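Local coordinates for protein carboxypeptidase A inhibitor (Ascaris suum, PDB 3FJU) that inhibits carboxypeptidase A, acting as a small, secreted, disulfide-rich protein inhibitor of metallocarboxypeptidases, at residues 37-42 against 59-64. Numbering follows the deposited sequence.
Sequences FTIPCK and GCCWDL. Unlike the reference sequence in segment 59-64: Gly59 (reference Leu), Cys60 (reference Pro), Cys61 (reference Trp), Trp62 (reference Gly), Asp63 (reference Leu).
Three carbonyl groups are the flat elements that join Thr38, Ile39 and Cys41 to Gly59 and Cys61. On the Cys61 carbonyl, Thr38 OG1 sits in plane on a lone pair of O, 2.8 Å away. The C=O...donor angle of this bond is 134°. Cys61 N donates to Ile39 O at 2.9 Å. The Gly59 carbonyl takes the second backbone bond, from Cys41 N to Gly59 O at 3.0 Å, with the donor above the carbonyl plane. At the edge of the Trp62 indole, in the ring plane, lies Cys60 CB; that methylene also packs 3.7 Å from Thr38 CG2, while His36 of helix 26-36 meets the indole ring.

The two backbone bonds flank Pro40 and Cys60, whose CA atoms are 4.2 Å apart, and make a single beta bridge. It fastens the loop after helix 26-36 to strand 60-62, which pairs antiparallel with strand 55-57 in a two-stranded hairpin. Three disulfides reinforce this cystine-rich module: Cys41-Cys56 ties the loop to the partner strand, Cys60-Cys32 ties the hairpin to the helix, and Cys61-Cys47 crosses to the intervening loop.

The chi1 of Thr38, -166°, swings OG1 to the side opposite its own N, where it meets Cys61 O. Cys61 SG packs against Cys41 CB and Ile39 CG1, at 3.8 Å from each. With chi1 at 50°, Cys41 SG is tucked between its own N and carbonyl carbon. There it rests 3.2 Å from Cys60 C, close against that peptide group.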
ATOM      1  N   PHE B  37       4.885 -18.285  -2.346  1.00 11.41           N
ATOM      2  CA  PHE B  37       6.350 -18.465  -2.294  1.00 11.02           C
ATOM      3  C   PHE B  37       6.885 -18.536  -0.864  1.00 11.03           C
ATOM      4  O   PHE B  37       7.865 -17.876  -0.487  1.00 11.13           O
ATOM      5  CB  PHE B  37       7.075 -17.414  -3.140  1.00 11.45           C
ATOM      6  CG  PHE B  37       6.784 -17.553  -4.604  1.00 10.97           C
ATOM      7  CD1 PHE B  37       5.590 -17.075  -5.133  1.00 10.61           C
ATOM      8  CD2 PHE B  37       7.688 -18.204  -5.455  1.00 12.31           C
ATOM      9  CE1 PHE B  37       5.284 -17.245  -6.485  1.00 10.33           C
ATOM     10  CE2 PHE B  37       7.407 -18.346  -6.814  1.00 13.42           C
ATOM     11  CZ  PHE B  37       6.195 -17.856  -7.328  1.00 11.85           C
ATOM     12  N   THR B  38       6.204 -19.352  -0.069  1.00 10.18           N
ATOM     13  CA  THR B  38       6.526 -19.489   1.330  1.00 10.41           C
ATOM     14  C   THR B  38       6.224 -20.903   1.831  1.00 11.12           C
ATOM     15  O   THR B  38       5.969 -21.805   1.031  1.00 12.05           O
ATOM     16  CB  THR B  38       5.748 -18.442   2.145  1.00  9.91           C
ATOM     17  OG1 THR B  38       6.292 -18.350   3.462  1.00  9.46           O
ATOM     18  CG2 THR B  38       4.241 -18.761   2.189  1.00 10.23           C
ATOM     19  N   ILE B  39       6.255 -21.069   3.150  1.00 10.17           N
ATOM     20  CA  ILE B  39       6.099 -22.383   3.786  1.00 11.16           C
ATOM     21  C   ILE B  39       4.826 -22.435   4.616  1.00 10.90           C
ATOM     22  O   ILE B  39       4.287 -21.392   4.998  1.00 11.33           O
ATOM     23  CB  ILE B  39       7.324 -22.727   4.683  1.00 10.67           C
ATOM     24  CG1 ILE B  39       7.436 -21.737   5.863  1.00 11.59           C
ATOM     25  CG2 ILE B  39       8.607 -22.800   3.813  1.00 13.29           C
ATOM     26  CD1 ILE B  39       8.651 -21.948   6.809  1.00 11.70           C
ATOM     27  N   PRO B  40       4.325 -23.651   4.889  1.00 10.62           N
ATOM     28  CA  PRO B  40       3.147 -23.795   5.742  1.00 10.13           C
ATOM     29  C   PRO B  40       3.446 -23.534   7.208  1.00 10.65           C
ATOM     30  O   PRO B  40       4.602 -23.589   7.652  1.00 11.02           O
ATOM     31  CB  PRO B  40       2.777 -25.281   5.592  1.00 10.69           C
ATOM     32  CG  PRO B  40       3.520 -25.771   4.444  1.00 11.09           C
ATOM     33  CD  PRO B  40       4.772 -24.954   4.381  1.00 11.09           C
ATOM     34  N   CYS B  41       2.378 -23.312   7.963  1.00 10.51           N
ATOM     35  CA  CYS B  41       2.467 -23.108   9.391  1.00 11.00           C
ATOM     36  C   CYS B  41       1.129 -23.475  10.017  1.00 11.33           C
ATOM     37  O   CYS B  41       0.088 -23.500   9.339  1.00 11.34           O
ATOM     38  CB  CYS B  41       2.795 -21.648   9.702  1.00 10.91           C
ATOM     39  SG  CYS B  41       1.692 -20.476   8.824  1.00 11.65           S
ATOM     40  N   LYS B  42       1.167 -23.725  11.322  1.00 12.65           N
ATOM     41  CA  LYS B  42      -0.035 -23.953  12.122  1.00 13.91           C
ATOM     42  C   LYS B  42      -0.334 -22.758  13.007  1.00 14.19           C
ATOM     43  O   LYS B  42      -1.505 -22.489  13.307  1.00 16.08           O
ATOM     44  CB  LYS B  42       0.131 -25.217  12.967  1.00 14.58           C
ATOM     45  CG  LYS B  42       0.441 -26.480  12.185  1.00 17.41           C
ATOM     46  CD  LYS B  42      -0.718 -26.922  11.318  1.00 20.79           C
ATOM     47  CE  LYS B  42      -0.696 -28.442  11.147  1.00 22.47           C
ATOM     48  NZ  LYS B  42      -1.295 -28.818   9.852  1.00 22.76           N
ATOM     49  N   GLY B  59      -2.761 -20.661   6.846  1.00 11.82           N
ATOM     50  CA  GLY B  59      -1.957 -21.864   6.684  1.00 11.11           C
ATOM     51  C   GLY B  59      -0.561 -21.682   6.114  1.00 10.69           C
ATOM     52  O   GLY B  59       0.161 -22.670   5.971  1.00 10.31           O
ATOM     53  N   CYS B  60      -0.179 -20.440   5.782  1.00 10.45           N
ATOM     54  CA  CYS B  60       1.176 -20.139   5.273  1.00 10.57           C
ATOM     55  C   CYS B  60       1.845 -18.966   6.011  1.00 10.08           C
ATOM     56  O   CYS B  60       1.157 -18.121   6.582  1.00  9.89           O
ATOM     57  CB  CYS B  60       1.109 -19.795   3.778  1.00 10.33           C
ATOM     58  SG  CYS B  60       0.191 -20.994   2.727  1.00 11.83           S
ATOM     59  N   CYS B  61       3.181 -18.913   5.990  1.00  9.35           N
ATOM     60  CA  CYS B  61       3.926 -17.799   6.604  1.00  9.01           C
ATOM     61  C   CYS B  61       3.910 -16.570   5.708  1.00  9.28           C
ATOM     62  O   CYS B  61       4.604 -16.536   4.699  1.00  8.94           O
ATOM     63  CB  CYS B  61       5.374 -18.199   6.899  1.00  8.79           C
ATOM     64  SG  CYS B  61       5.508 -19.427   8.235  1.00 10.67           S
ATOM     65  N   TRP B  62       3.091 -15.591   6.083  1.00  8.83           N
ATOM     66  CA  TRP B  62       2.893 -14.347   5.302  1.00  9.02           C
ATOM     67  C   TRP B  62       3.737 -13.200   5.818  1.00  8.49           C
ATOM     68  O   TRP B  62       4.031 -13.111   7.005  1.00  8.34           O
ATOM     69  CB  TRP B  62       1.434 -13.895   5.450  1.00  8.85           C
ATOM     70  CG  TRP B  62       0.423 -14.604   4.564  1.00  9.59           C
ATOM     71  CD1 TRP B  62       0.323 -15.957   4.296  1.00  9.40           C
ATOM     72  CD2 TRP B  62      -0.653 -13.983   3.877  1.00  9.21           C
ATOM     73  NE1 TRP B  62      -0.742 -16.189   3.469  1.00 10.20           N
ATOM     74  CE2 TRP B  62      -1.359 -14.994   3.196  1.00 10.21           C
ATOM     75  CE3 TRP B  62      -1.086 -12.647   3.755  1.00 10.79           C
ATOM     76  CZ2 TRP B  62      -2.488 -14.720   2.414  1.00  9.62           C
ATOM     77  CZ3 TRP B  62      -2.208 -12.373   2.983  1.00 11.96           C
ATOM     78  CH2 TRP B  62      -2.898 -13.405   2.318  1.00 10.76           C
ATOM     79  N   ASP B  63       4.107 -12.293   4.919  1.00  7.65           N
ATOM     80  CA  ASP B  63       4.573 -10.982   5.362  1.00  7.84           C
ATOM     81  C   ASP B  63       3.411 -10.098   5.806  1.00  7.83           C
ATOM     82  O   ASP B  63       2.253 -10.341   5.441  1.00  8.22           O
ATOM     83  CB  ASP B  63       5.303 -10.267   4.218  1.00  8.27           C
ATOM     84  CG  ASP B  63       6.743 -10.727   4.067  1.00  9.36           C
ATOM     85  OD1 ASP B  63       7.464 -10.643   5.069  1.00  8.72           O
ATOM     86  OD2 ASP B  63       7.178 -11.121   2.949  1.00  9.76           O
ATOM     87  N   LEU B  64       3.733  -9.045   6.559  1.00  7.73           N
ATOM     88  CA  LEU B  64       2.793  -7.939   6.775  1.00  7.55           C
ATOM     89  C   LEU B  64       2.920  -7.059   5.545  1.00  7.72           C
ATOM     90  O   LEU B  64       4.036  -6.703   5.141  1.00  8.12           O
ATOM     91  CB  LEU B  64       3.137  -7.158   8.044  1.00  8.19           C
ATOM     92  CG  LEU B  64       2.934  -7.855   9.402  1.00  8.63           C
ATOM     93  CD1 LEU B  64       1.508  -8.453   9.460  1.00  9.61           C
ATOM     94  CD2 LEU B  64       4.005  -8.936   9.736  1.00  8.63           C
TER